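Long-range contacts in Phthiocerol/phthiodiolone dimycocerosyl transferase (Mycobacterium tuberculosis, PDB 1Q9J), which probably catalyses transfer of mycocerosyl groups from mycocerosic acid synthase onto phthiocerol and related alcohols, the last step in making dimycocerosate esters: residues M1-L10 against S60-D71; V258-V266 against P339-A347. All blocks are in the same frame, centred on the assembly; numbering follows the deposited sequence.

Interaction 1: residues M1-L10 against S60-D71; sequences MFPGSVIRKL and SSDGGWNLVADD
Ile7 sends the longer arm of its side chain, CG1 and CD1, along the flank of the neighbouring strand, where CD1 settles into the notch between two side chains, 3.7 Å from Ala69 CB and 3.9 Å from Leu67 CD2. The first torsion (chi1 -61°) sets CG1 opposite the carbonyl carbon and sends it toward this notch. Here one strand carries a residue more than its partner: Ile7 and Arg8 both lie opposite Leu67, as in a classic beta bulge. Leu67 serves both of them, its O taking Ile7 N (2.8 Å) and its N giving to Arg8 O, while Ala69 N meets Ser5 O almost straight, at 178°.

On the face that carries Val6 and Lys9, Asn66 is the bump that fills the gap between them. Val6 CG2 lies 3.9 Å from Asn66 CG, its side chain crossing the amide at about a right angle, and on the other flank Lys9 CG passes 3.6 Å from Asn66 OD1. The lysine then runs extended until a bend at its last torsion (chi4 -72°) brings NZ over Gly64 CA, to the place a side chain at that position would take. Lys9 NZ and Asp62 OD2 are 5.0 Å apart, a separation at which the opposite charges probably still attract, though the charged atoms do not touch.

At the ends, Leu10 CD1 leans on Trp65 CB (3.7 Å), and Pro3 CB rests against the carbonyl of Asp70. Arg8 points to the other face and forms a salt bridge with Glu14. The whole is an antiparallel edge pairing in a small three-stranded sheet, with strand 6-9 on one side of the central strand 65-69 and strand 55-59 on its other side.

Interaction 2: residues V258-V266 against P339-A347; sequences VPIPYVYPV and PPLVFCTDA
Two parallel neighbours within the six-stranded mixed sheet of the C-terminal half, strands 260-266 and 342-345, make this contact, in a protein whose C-terminal family belongs to the CoA-dependent acyltransferase clan. Backbone bonds alternate as in regular parallel pairing: Val342 N reaches Pro261 O at 3.0 Å, Val263 N reaches Val342 O, and Cys344 N reaches Val263 O at 3.2 Å.

Side chains on the two faces match in turn. With CG anti to the backbone N (chi1 -179°), Tyr262 leans across the partner strand, and Cys344 CB sits in the ring plane at its edge, 3.6 Å from Tyr262 CE1. Ile260 CG2 meets Val342 CG2 obliquely. On the opposite face Val263 and Phe343 run alongside each other in the same direction, with Val263 CB 3.8 Å from Phe343 CE2. Leu341 CD1 and Pro339 CG close on the ring of Pro261, the latter 3.4 Å from Pro261 CD.

Pro265 interrupts the series: where the next N-H donor would stand, it has a ring carbon instead, and its CD lies 3.2 Å from Cys344 O.

Seen together, the two contacts illustrate how one chain uses antiparallel and parallel pairing in separate sheets. Interaction 1 is complete before the first residue of interaction 2 in the sequence, and their centres are 34 Å apart, with nearest atoms about 16 Å from each other. They share no strand: residues 1-10 and 60-71 belong to the small N-terminal sheet, residues 258-266 and 339-347 to the six-stranded one. The proposed proton acceptor His124 is their common landmark, its side chain about 10 Å from that of Leu10 and about 8 Å from that of Thr345. Each contact of this two-domain enzyme thus has a side chain within about 10 Å of the probable catalytic histidine.

Interaction 1: residues M1-L10 against S60-D71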
ATOM      1  N   MET A   1      20.236  13.368 -12.182  1.00 80.12           N
ATOM      2  CA  MET A   1      21.339  14.260 -12.630  1.00 82.68           C
ATOM      3  C   MET A   1      21.067  15.713 -12.213  1.00 82.05           C
ATOM      4  O   MET A   1      20.627  15.975 -11.094  1.00 81.72           O
ATOM      5  CB  MET A   1      21.481  14.195 -14.156  1.00 87.49           C
ATOM      6  CG  MET A   1      21.374  12.800 -14.768  1.00 92.10           C
ATOM      7  SD  MET A   1      19.674  12.184 -14.930  1.00 92.29           S
ATOM      8  CE  MET A   1      19.704  10.782 -13.794  1.00 96.25           C
ATOM      9  N   PHE A   2      21.335  16.646 -13.129  1.00 80.70           N
ATOM     10  CA  PHE A   2      21.118  18.075 -12.903  1.00 79.48           C
ATOM     11  C   PHE A   2      19.633  18.414 -12.980  1.00 77.33           C
ATOM     12  O   PHE A   2      18.915  17.878 -13.821  1.00 74.80           O
ATOM     13  CB  PHE A   2      21.869  18.901 -13.960  1.00 82.43           C
ATOM     14  CG  PHE A   2      23.324  19.135 -13.640  1.00 85.64           C
ATOM     15  CD1 PHE A   2      24.169  18.073 -13.345  1.00 88.07           C
ATOM     16  CD2 PHE A   2      23.849  20.422 -13.641  1.00 88.76           C
ATOM     17  CE1 PHE A   2      25.519  18.294 -13.054  1.00 88.38           C
ATOM     18  CE2 PHE A   2      25.200  20.654 -13.351  1.00 90.16           C
ATOM     19  CZ  PHE A   2      26.033  19.589 -13.058  1.00 88.75           C
ATOM     20  N   PRO A   3      19.148  19.307 -12.099  1.00 76.08           N
ATOM     21  CA  PRO A   3      17.729  19.670 -12.134  1.00 72.93           C
ATOM     22  C   PRO A   3      17.324  20.160 -13.518  1.00 69.84           C
ATOM     23  O   PRO A   3      18.017  20.973 -14.131  1.00 67.22           O
ATOM     24  CB  PRO A   3      17.622  20.752 -11.058  1.00 73.19           C
ATOM     25  CG  PRO A   3      19.004  21.304 -10.973  1.00 75.84           C
ATOM     26  CD  PRO A   3      19.859  20.080 -11.067  1.00 76.77           C
ATOM     27  N   GLY A   4      16.201  19.647 -14.000  1.00 67.49           N
ATOM     28  CA  GLY A   4      15.726  20.012 -15.314  1.00 64.95           C
ATOM     29  C   GLY A   4      15.944  18.849 -16.262  1.00 64.35           C
ATOM     30  O   GLY A   4      15.211  18.675 -17.238  1.00 64.19           O
ATOM     31  N   SER A   5      16.948  18.027 -15.975  1.00 61.99           N
ATOM     32  CA  SER A   5      17.239  16.886 -16.841  1.00 58.52           C
ATOM     33  C   SER A   5      16.347  15.678 -16.560  1.00 55.61           C
ATOM     34  O   SER A   5      15.823  15.518 -15.452  1.00 54.81           O
ATOM     35  CB  SER A   5      18.707  16.483 -16.704  1.00 59.30           C
ATOM     36  OG  SER A   5      19.021  16.138 -15.376  1.00 58.90           O
ATOM     37  N   VAL A   6      16.173  14.840 -17.578  1.00 51.45           N
ATOM     38  CA  VAL A   6      15.362  13.638 -17.455  1.00 47.01           C
ATOM     39  C   VAL A   6      16.132  12.546 -16.731  1.00 44.81           C
ATOM     40  O   VAL A   6      17.227  12.180 -17.147  1.00 43.19           O
ATOM     41  CB  VAL A   6      14.951  13.077 -18.830  1.00 44.46           C
ATOM     42  CG1 VAL A   6      14.438  11.654 -18.665  1.00 40.92           C
ATOM     43  CG2 VAL A   6      13.882  13.952 -19.464  1.00 39.02           C
ATOM     44  N   ILE A   7      15.565  12.038 -15.642  1.00 45.88           N
ATOM     45  CA  ILE A   7      16.209  10.959 -14.888  1.00 43.09           C
ATOM     46  C   ILE A   7      16.018   9.650 -15.643  1.00 46.46           C
ATOM     47  O   ILE A   7      16.979   8.952 -15.989  1.00 44.82           O
ATOM     48  CB  ILE A   7      15.603  10.829 -13.526  1.00 36.75           C
ATOM     49  CG1 ILE A   7      15.822  12.159 -12.783  1.00 33.83           C
ATOM     50  CG2 ILE A   7      16.233   9.623 -12.798  1.00 31.85           C
ATOM     51  CD1 ILE A   7      15.067  12.268 -11.458  1.00 32.31           C
ATOM     52  N   ARG A   8      14.760   9.334 -15.909  1.00 46.97           N
ATOM     53  CA  ARG A   8      14.431   8.141 -16.658  1.00 45.53           C
ATOM     54  C   ARG A   8      12.932   8.158 -16.943  1.00 48.34           C
ATOM     55  O   ARG A   8      12.170   8.807 -16.234  1.00 49.22           O
ATOM     56  CB  ARG A   8      14.864   6.911 -15.854  1.00 40.06           C
ATOM     57  CG  ARG A   8      13.785   5.960 -15.521  1.00 34.40           C
ATOM     58  CD  ARG A   8      14.113   5.187 -14.285  1.00 30.44           C
ATOM     59  NE  ARG A   8      12.913   4.488 -13.847  1.00 36.19           N
ATOM     60  CZ  ARG A   8      12.720   4.032 -12.615  1.00 40.81           C
ATOM     61  NH1 ARG A   8      13.654   4.192 -11.688  1.00 49.07           N
ATOM     62  NH2 ARG A   8      11.587   3.433 -12.291  1.00 36.98           N
ATOM     63  N   LYS A   9      12.531   7.477 -18.008  1.00 48.33           N
ATOM     64  CA  LYS A   9      11.131   7.401 -18.381  1.00 49.57           C
ATOM     65  C   LYS A   9      10.512   6.374 -17.418  1.00 53.83           C
ATOM     66  O   LYS A   9      11.225   5.515 -16.887  1.00 57.32           O
ATOM     67  CB  LYS A   9      11.041   6.932 -19.837  1.00 49.78           C
ATOM     68  CG  LYS A   9       9.832   7.419 -20.638  1.00 63.50           C
ATOM     69  CD  LYS A   9      10.097   7.315 -22.157  1.00 68.52           C
ATOM     70  CE  LYS A   9       8.897   7.713 -23.016  1.00 70.21           C
ATOM     71  NZ  LYS A   9       7.808   6.699 -22.977  1.00 66.84           N
ATOM     72  N   LEU A  10       9.213   6.471 -17.147  1.00 54.52           N
ATOM     73  CA  LEU A  10       8.589   5.500 -16.242  1.00 51.98           C
ATOM     74  C   LEU A  10       8.319   4.223 -17.000  1.00 51.24           C
ATOM     75  O   LEU A  10       8.034   4.263 -18.192  1.00 52.57           O
ATOM     76  CB  LEU A  10       7.255   5.997 -15.696  1.00 48.30           C
ATOM     77  CG  LEU A  10       7.217   7.140 -14.691  1.00 42.09           C
ATOM     78  CD1 LEU A  10       5.761   7.485 -14.451  1.00 40.05           C
ATOM     79  CD2 LEU A  10       7.902   6.739 -13.382  1.00 41.24           C
ATOM     80  N   SER A  60       5.943  12.877 -21.905  1.00 74.15           N
ATOM     81  CA  SER A  60       6.714  13.037 -23.131  1.00 78.67           C
ATOM     82  C   SER A  60       5.826  13.043 -24.361  1.00 83.77           C
ATOM     83  O   SER A  60       4.670  12.605 -24.319  1.00 82.26           O
ATOM     84  CB  SER A  60       7.721  11.899 -23.274  1.00 78.48           C
ATOM     85  OG  SER A  60       7.058  10.705 -23.654  1.00 77.41           O
ATOM     86  N   SER A  61       6.382  13.540 -25.461  1.00 90.74           N
ATOM     87  CA  SER A  61       5.670  13.594 -26.732  1.00 96.53           C
ATOM     88  C   SER A  61       5.297  12.167 -27.120  1.00 98.86           C
ATOM     89  O   SER A  61       4.238  11.925 -27.708  1.00100.67           O
ATOM     90  CB  SER A  61       6.570  14.204 -27.811  1.00 97.44           C
ATOM     91  OG  SER A  61       6.941  15.534 -27.472  1.00100.86           O
ATOM     92  N   ASP A  62       6.179  11.234 -26.760  1.00 98.69           N
ATOM     93  CA  ASP A  62       6.017   9.812 -27.052  1.00 95.69           C
ATOM     94  C   ASP A  62       4.994   9.130 -26.147  1.00 93.72           C
ATOM     95  O   ASP A  62       5.154   7.959 -25.807  1.00 94.50           O
ATOM     96  CB  ASP A  62       7.367   9.099 -26.916  1.00 98.09           C
ATOM     97  CG  ASP A  62       8.548  10.037 -27.145  1.00100.67           C
ATOM     98  OD1 ASP A  62       8.552  10.762 -28.165  1.00100.22           O
ATOM     99  OD2 ASP A  62       9.473  10.042 -26.303  1.00102.12           O
ATOM    100  N   GLY A  63       3.946   9.861 -25.766  1.00 90.90           N
ATOM    101  CA  GLY A  63       2.907   9.301 -24.908  1.00 84.77           C
ATOM    102  C   GLY A  63       3.328   8.883 -23.502  1.00 82.48           C
ATOM    103  O   GLY A  63       2.513   8.876 -22.571  1.00 80.85           O
ATOM    104  N   GLY A  64       4.602   8.531 -23.346  1.00 76.21           N
ATOM    105  CA  GLY A  64       5.105   8.107 -22.053  1.00 68.62           C
ATOM    106  C   GLY A  64       5.356   9.228 -21.064  1.00 63.00           C
ATOM    107  O   GLY A  64       5.207  10.405 -21.381  1.00 60.48           O
ATOM    108  N   TRP A  65       5.751   8.852 -19.854  1.00 61.08           N
ATOM    109  CA  TRP A  65       6.022   9.819 -18.808  1.00 56.31           C
ATOM    110  C   TRP A  65       7.486   9.894 -18.416  1.00 51.59           C
ATOM    111  O   TRP A  65       8.146   8.871 -18.210  1.00 46.92           O
ATOM    112  CB  TRP A  65       5.229   9.474 -17.566  1.00 57.69           C
ATOM    113  CG  TRP A  65       3.780   9.527 -17.757  1.00 60.62           C
ATOM    114  CD1 TRP A  65       2.972   8.544 -18.264  1.00 58.31           C
ATOM    115  CD2 TRP A  65       2.926  10.588 -17.351  1.00 62.68           C
ATOM    116  NE1 TRP A  65       1.657   8.932 -18.181  1.00 61.79           N
ATOM    117  CE2 TRP A  65       1.600  10.188 -17.626  1.00 63.77           C
ATOM    118  CE3 TRP A  65       3.152  11.850 -16.778  1.00 59.50           C
ATOM    119  CZ2 TRP A  65       0.495  11.002 -17.337  1.00 63.26           C
ATOM    120  CZ3 TRP A  65       2.058  12.660 -16.489  1.00 62.08           C
ATOM    121  CH2 TRP A  65       0.745  12.232 -16.772  1.00 62.48           C
ATOM    122  N   ASN A  66       7.981  11.123 -18.305  1.00 48.12           N
ATOM    123  CA  ASN A  66       9.352  11.355 -17.898  1.00 45.23           C
ATOM    124  C   ASN A  66       9.426  11.778 -16.452  1.00 41.70           C
ATOM    125  O   ASN A  66       8.608  12.545 -15.964  1.00 44.21           O
ATOM    126  CB  ASN A  66      10.019  12.449 -18.736  1.00 48.57           C
ATOM    127  CG  ASN A  66      10.540  11.943 -20.059  1.00 53.01           C
ATOM    128  OD1 ASN A  66      11.010  10.815 -20.162  1.00 58.76           O
ATOM    129  ND2 ASN A  66      10.473  12.787 -21.083  1.00 53.96           N
ATOM    130  N   LEU A  67      10.422  11.250 -15.772  1.00 40.36           N
ATOM    131  CA  LEU A  67      10.678  11.597 -14.403  1.00 39.65           C
ATOM    132  C   LEU A  67      11.777  12.640 -14.616  1.00 41.68           C
ATOM    133  O   LEU A  67      12.874  12.307 -15.088  1.00 41.81           O
ATOM    134  CB  LEU A  67      11.225  10.381 -13.676  1.00 41.18           C
ATOM    135  CG  LEU A  67      11.430  10.561 -12.188  1.00 43.61           C
ATOM    136  CD1 LEU A  67      10.080  10.539 -11.481  1.00 46.10           C
ATOM    137  CD2 LEU A  67      12.328   9.471 -11.677  1.00 41.10           C
ATOM    138  N   VAL A  68      11.461  13.902 -14.327  1.00 44.72           N
ATOM    139  CA  VAL A  68      12.411  14.994 -14.505  1.00 42.91           C
ATOM    140  C   VAL A  68      12.945  15.405 -13.155  1.00 44.22           C
ATOM    141  O   VAL A  68      12.196  15.459 -12.178  1.00 45.02           O
ATOM    142  CB  VAL A  68      11.743  16.199 -15.195  1.00 40.30           C
ATOM    143  CG1 VAL A  68      12.734  17.361 -15.326  1.00 41.24           C
ATOM    144  CG2 VAL A  68      11.252  15.777 -16.573  1.00 40.24           C
ATOM    145  N   ALA A  69      14.240  15.686 -13.086  1.00 45.70           N
ATOM    146  CA  ALA A  69      14.841  16.054 -11.809  1.00 47.41           C
ATOM    147  C   ALA A  69      14.634  17.509 -11.413  1.00 49.26           C
ATOM    148  O   ALA A  69      14.542  18.403 -12.255  1.00 47.32           O
ATOM    149  CB  ALA A  69      16.332  15.724 -11.825  1.00 46.26           C
ATOM    150  N   ASP A  70      14.544  17.711 -10.107  1.00 53.24           N
ATOM    151  CA  ASP A  70      14.383  19.026  -9.531  1.00 59.06           C
ATOM    152  C   ASP A  70      15.570  19.301  -8.612  1.00 66.06           C
ATOM    153  O   ASP A  70      16.587  18.606  -8.657  1.00 67.77           O
ATOM    154  CB  ASP A  70      13.081  19.116  -8.727  1.00 57.08           C
ATOM    155  CG  ASP A  70      11.847  19.210  -9.611  1.00 57.94           C
ATOM    156  OD1 ASP A  70      11.870  19.997 -10.575  1.00 55.56           O
ATOM    157  OD2 ASP A  70      10.855  18.507  -9.340  1.00 55.85           O
ATOM    158  N   ASP A  71      15.416  20.314  -7.773  1.00 74.02           N
ATOM    159  CA  ASP A  71      16.443  20.719  -6.830  1.00 83.84           C
ATOM    160  C   ASP A  71      15.959  20.343  -5.443  1.00 87.36           C
ATOM    161  O   ASP A  71      14.758  20.200  -5.218  1.00 90.29           O
ATOM    162  CB  ASP A  71      16.638  22.228  -6.934  1.00 89.79           C
ATOM    163  CG  ASP A  71      15.430  22.922  -7.548  1.00 97.41           C
ATOM    164  OD1 ASP A  71      15.209  22.761  -8.773  1.00 97.04           O
ATOM    165  OD2 ASP A  71      14.689  23.612  -6.809  1.00103.92           O
TER

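Interaction 2: residues V258-V266 against P339-A347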
ATOM      1  N   VAL A 258     -22.139 -17.177  -8.862  1.00119.68           N
ATOM      2  CA  VAL A 258     -21.241 -16.381  -9.692  1.00112.28           C
ATOM      3  C   VAL A 258     -19.940 -16.241  -8.898  1.00106.11           C
ATOM      4  O   VAL A 258     -19.938 -15.714  -7.784  1.00104.94           O
ATOM      5  CB  VAL A 258     -21.837 -14.984 -10.013  1.00112.32           C
ATOM      6  CG1 VAL A 258     -22.950 -15.116 -11.046  1.00112.76           C
ATOM      7  CG2 VAL A 258     -22.369 -14.335  -8.753  1.00109.68           C
ATOM      8  N   PRO A 259     -18.819 -16.727  -9.457  1.00100.67           N
ATOM      9  CA  PRO A 259     -17.513 -16.662  -8.793  1.00 96.21           C
ATOM     10  C   PRO A 259     -17.082 -15.255  -8.375  1.00 91.03           C
ATOM     11  O   PRO A 259     -17.633 -14.254  -8.841  1.00 90.14           O
ATOM     12  CB  PRO A 259     -16.571 -17.277  -9.827  1.00 95.35           C
ATOM     13  CG  PRO A 259     -17.209 -16.883 -11.124  1.00 97.58           C
ATOM     14  CD  PRO A 259     -18.670 -17.159 -10.858  1.00 98.89           C
ATOM     15  N   ILE A 260     -16.101 -15.188  -7.483  1.00 85.19           N
ATOM     16  CA  ILE A 260     -15.586 -13.912  -7.016  1.00 79.29           C
ATOM     17  C   ILE A 260     -14.086 -13.835  -7.238  1.00 73.63           C
ATOM     18  O   ILE A 260     -13.305 -14.401  -6.473  1.00 69.31           O
ATOM     19  CB  ILE A 260     -15.847 -13.700  -5.518  1.00 79.10           C
ATOM     20  CG1 ILE A 260     -17.347 -13.594  -5.264  1.00 76.00           C
ATOM     21  CG2 ILE A 260     -15.128 -12.438  -5.037  1.00 77.24           C
ATOM     22  CD1 ILE A 260     -17.691 -13.532  -3.801  1.00 77.19           C
ATOM     23  N   PRO A 261     -13.666 -13.139  -8.300  1.00 70.93           N
ATOM     24  CA  PRO A 261     -12.244 -12.982  -8.625  1.00 69.86           C
ATOM     25  C   PRO A 261     -11.516 -12.197  -7.534  1.00 65.69           C
ATOM     26  O   PRO A 261     -11.923 -11.092  -7.181  1.00 65.85           O
ATOM     27  CB  PRO A 261     -12.273 -12.247  -9.966  1.00 69.16           C
ATOM     28  CG  PRO A 261     -13.554 -11.465  -9.891  1.00 70.28           C
ATOM     29  CD  PRO A 261     -14.512 -12.443  -9.283  1.00 68.74           C
ATOM     30  N   TYR A 262     -10.449 -12.779  -6.999  1.00 62.76           N
ATOM     31  CA  TYR A 262      -9.688 -12.138  -5.936  1.00 60.79           C
ATOM     32  C   TYR A 262      -8.249 -11.841  -6.357  1.00 60.54           C
ATOM     33  O   TYR A 262      -7.650 -12.583  -7.137  1.00 58.28           O
ATOM     34  CB  TYR A 262      -9.718 -13.034  -4.693  1.00 57.96           C
ATOM     35  CG  TYR A 262      -8.979 -12.500  -3.488  1.00 54.36           C
ATOM     36  CD1 TYR A 262      -9.059 -11.159  -3.123  1.00 51.65           C
ATOM     37  CD2 TYR A 262      -8.239 -13.355  -2.679  1.00 50.56           C
ATOM     38  CE1 TYR A 262      -8.414 -10.689  -1.973  1.00 48.52           C
ATOM     39  CE2 TYR A 262      -7.599 -12.897  -1.534  1.00 49.64           C
ATOM     40  CZ  TYR A 262      -7.685 -11.570  -1.183  1.00 47.10           C
ATOM     41  OH  TYR A 262      -7.020 -11.133  -0.053  1.00 44.54           O
ATOM     42  N   VAL A 263      -7.705 -10.732  -5.867  1.00 59.69           N
ATOM     43  CA  VAL A 263      -6.335 -10.360  -6.197  1.00 56.16           C
ATOM     44  C   VAL A 263      -5.678  -9.649  -5.023  1.00 56.68           C
ATOM     45  O   VAL A 263      -6.282  -8.788  -4.386  1.00 56.43           O
ATOM     46  CB  VAL A 263      -6.267  -9.419  -7.418  1.00 54.46           C
ATOM     47  CG1 VAL A 263      -4.811  -9.135  -7.753  1.00 53.27           C
ATOM     48  CG2 VAL A 263      -6.979 -10.026  -8.609  1.00 50.97           C
ATOM     49  N   TYR A 264      -4.443 -10.031  -4.724  1.00 57.29           N
ATOM     50  CA  TYR A 264      -3.709  -9.394  -3.640  1.00 56.51           C
ATOM     51  C   TYR A 264      -2.240  -9.272  -4.025  1.00 55.49           C
ATOM     52  O   TYR A 264      -1.760  -9.947  -4.953  1.00 53.58           O
ATOM     53  CB  TYR A 264      -3.876 -10.151  -2.311  1.00 53.60           C
ATOM     54  CG  TYR A 264      -3.533 -11.617  -2.366  1.00 56.21           C
ATOM     55  CD1 TYR A 264      -2.505 -12.142  -1.592  1.00 54.87           C
ATOM     56  CD2 TYR A 264      -4.234 -12.481  -3.197  1.00 53.56           C
ATOM     57  CE1 TYR A 264      -2.181 -13.490  -1.648  1.00 52.80           C
ATOM     58  CE2 TYR A 264      -3.921 -13.830  -3.260  1.00 55.29           C
ATOM     59  CZ  TYR A 264      -2.892 -14.331  -2.485  1.00 56.61           C
ATOM     60  OH  TYR A 264      -2.577 -15.671  -2.567  1.00 57.89           O
ATOM     61  N   PRO A 265      -1.506  -8.404  -3.319  1.00 53.68           N
ATOM     62  CA  PRO A 265      -0.087  -8.171  -3.590  1.00 51.63           C
ATOM     63  C   PRO A 265       0.879  -9.254  -3.108  1.00 48.87           C
ATOM     64  O   PRO A 265       0.604  -9.945  -2.131  1.00 46.32           O
ATOM     65  CB  PRO A 265       0.158  -6.841  -2.893  1.00 51.50           C
ATOM     66  CG  PRO A 265      -0.700  -6.968  -1.659  1.00 52.15           C
ATOM     67  CD  PRO A 265      -1.982  -7.556  -2.206  1.00 51.65           C
ATOM     68  N   VAL A 266       1.998  -9.411  -3.818  1.00 48.52           N
ATOM     69  CA  VAL A 266       3.056 -10.354  -3.440  1.00 48.58           C
ATOM     70  C   VAL A 266       4.391  -9.671  -3.701  1.00 44.69           C
ATOM     71  O   VAL A 266       4.784  -9.470  -4.858  1.00 40.05           O
ATOM     72  CB  VAL A 266       3.033 -11.691  -4.241  1.00 53.68           C
ATOM     73  CG1 VAL A 266       4.243 -12.541  -3.837  1.00 50.98           C
ATOM     74  CG2 VAL A 266       1.757 -12.469  -3.957  1.00 54.67           C
ATOM     75  N   PRO A 339     -16.708 -10.304 -13.399  1.00 93.51           N
ATOM     76  CA  PRO A 339     -17.419  -9.906 -12.185  1.00 90.97           C
ATOM     77  C   PRO A 339     -16.538  -8.965 -11.366  1.00 89.69           C
ATOM     78  O   PRO A 339     -15.319  -8.927 -11.555  1.00 89.13           O
ATOM     79  CB  PRO A 339     -17.675 -11.243 -11.487  1.00 89.98           C
ATOM     80  CG  PRO A 339     -16.528 -12.098 -11.950  1.00 90.18           C
ATOM     81  CD  PRO A 339     -16.440 -11.752 -13.411  1.00 91.37           C
ATOM     82  N   PRO A 340     -17.142  -8.183 -10.461  1.00 87.84           N
ATOM     83  CA  PRO A 340     -16.408  -7.239  -9.617  1.00 86.14           C
ATOM     84  C   PRO A 340     -15.231  -7.881  -8.894  1.00 82.72           C
ATOM     85  O   PRO A 340     -15.421  -8.768  -8.064  1.00 82.37           O
ATOM     86  CB  PRO A 340     -17.474  -6.754  -8.641  1.00 86.17           C
ATOM     87  CG  PRO A 340     -18.698  -6.777  -9.462  1.00 88.42           C
ATOM     88  CD  PRO A 340     -18.583  -8.108 -10.184  1.00 89.27           C
ATOM     89  N   LEU A 341     -14.023  -7.427  -9.221  1.00 77.07           N
ATOM     90  CA  LEU A 341     -12.817  -7.943  -8.595  1.00 71.07           C
ATOM     91  C   LEU A 341     -12.728  -7.437  -7.173  1.00 68.76           C
ATOM     92  O   LEU A 341     -13.146  -6.319  -6.871  1.00 66.35           O
ATOM     93  CB  LEU A 341     -11.567  -7.496  -9.350  1.00 72.15           C
ATOM     94  CG  LEU A 341     -11.026  -8.379 -10.465  1.00 71.57           C
ATOM     95  CD1 LEU A 341     -12.044  -8.465 -11.587  1.00 76.45           C
ATOM     96  CD2 LEU A 341      -9.718  -7.796 -10.978  1.00 73.02           C
ATOM     97  N   VAL A 342     -12.184  -8.274  -6.300  1.00 65.31           N
ATOM     98  CA  VAL A 342     -12.013  -7.914  -4.905  1.00 63.80           C
ATOM     99  C   VAL A 342     -10.517  -7.786  -4.656  1.00 63.83           C
ATOM    100  O   VAL A 342      -9.779  -8.767  -4.764  1.00 64.97           O
ATOM    101  CB  VAL A 342     -12.585  -8.989  -3.976  1.00 61.74           C
ATOM    102  CG1 VAL A 342     -12.479  -8.544  -2.527  1.00 58.74           C
ATOM    103  CG2 VAL A 342     -14.016  -9.268  -4.347  1.00 61.85           C
ATOM    104  N   PHE A 343     -10.072  -6.569  -4.352  1.00 60.76           N
ATOM    105  CA  PHE A 343      -8.664  -6.316  -4.082  1.00 55.57           C
ATOM    106  C   PHE A 343      -8.437  -6.146  -2.603  1.00 58.06           C
ATOM    107  O   PHE A 343      -9.161  -5.410  -1.933  1.00 60.03           O
ATOM    108  CB  PHE A 343      -8.168  -5.047  -4.774  1.00 50.45           C
ATOM    109  CG  PHE A 343      -8.066  -5.163  -6.256  1.00 47.40           C
ATOM    110  CD1 PHE A 343      -9.147  -4.846  -7.064  1.00 50.14           C
ATOM    111  CD2 PHE A 343      -6.890  -5.610  -6.848  1.00 50.39           C
ATOM    112  CE1 PHE A 343      -9.066  -4.970  -8.462  1.00 55.78           C
ATOM    113  CE2 PHE A 343      -6.783  -5.744  -8.246  1.00 53.56           C
ATOM    114  CZ  PHE A 343      -7.875  -5.422  -9.054  1.00 54.23           C
ATOM    115  N   CYS A 344      -7.434  -6.833  -2.081  1.00 61.02           N
ATOM    116  CA  CYS A 344      -7.128  -6.686  -0.674  1.00 63.47           C
ATOM    117  C   CYS A 344      -5.623  -6.723  -0.447  1.00 64.02           C
ATOM    118  O   CYS A 344      -4.943  -7.639  -0.915  1.00 64.48           O
ATOM    119  CB  CYS A 344      -7.827  -7.774   0.141  1.00 56.76           C
ATOM    120  SG  CYS A 344      -7.409  -7.684   1.888  1.00 75.37           S
ATOM    121  N   THR A 345      -5.113  -5.707   0.254  1.00 69.18           N
ATOM    122  CA  THR A 345      -3.687  -5.595   0.566  1.00 72.73           C
ATOM    123  C   THR A 345      -3.410  -5.910   2.010  1.00 74.55           C
ATOM    124  O   THR A 345      -3.988  -5.310   2.911  1.00 70.79           O
ATOM    125  CB  THR A 345      -3.123  -4.190   0.369  1.00 73.50           C
ATOM    126  OG1 THR A 345      -3.422  -3.731  -0.947  1.00 82.68           O
ATOM    127  CG2 THR A 345      -1.604  -4.212   0.567  1.00 73.67           C
ATOM    128  N   ASP A 346      -2.493  -6.839   2.214  1.00 81.63           N
ATOM    129  CA  ASP A 346      -2.096  -7.250   3.541  1.00 88.62           C
ATOM    130  C   ASP A 346      -0.908  -6.371   3.941  1.00 90.77           C
ATOM    131  O   ASP A 346       0.212  -6.860   4.089  1.00 93.48           O
ATOM    132  CB  ASP A 346      -1.715  -8.734   3.491  1.00 91.77           C
ATOM    133  CG  ASP A 346      -2.850  -9.614   2.937  1.00 94.30           C
ATOM    134  OD1 ASP A 346      -3.499 -10.319   3.741  1.00 93.61           O
ATOM    135  OD2 ASP A 346      -3.098  -9.592   1.705  1.00 91.23           O
ATOM    136  N   ALA A 347      -1.161  -5.074   4.101  1.00 91.16           N
ATOM    137  CA  ALA A 347      -0.111  -4.134   4.471  1.00 94.51           C
ATOM    138  C   ALA A 347       0.000  -3.898   5.973  1.00 95.88           C
ATOM    139  O   ALA A 347       0.241  -2.777   6.421  1.00 92.11           O
ATOM    140  CB  ALA A 347      -0.324  -2.806   3.749  1.00 96.77           C
TER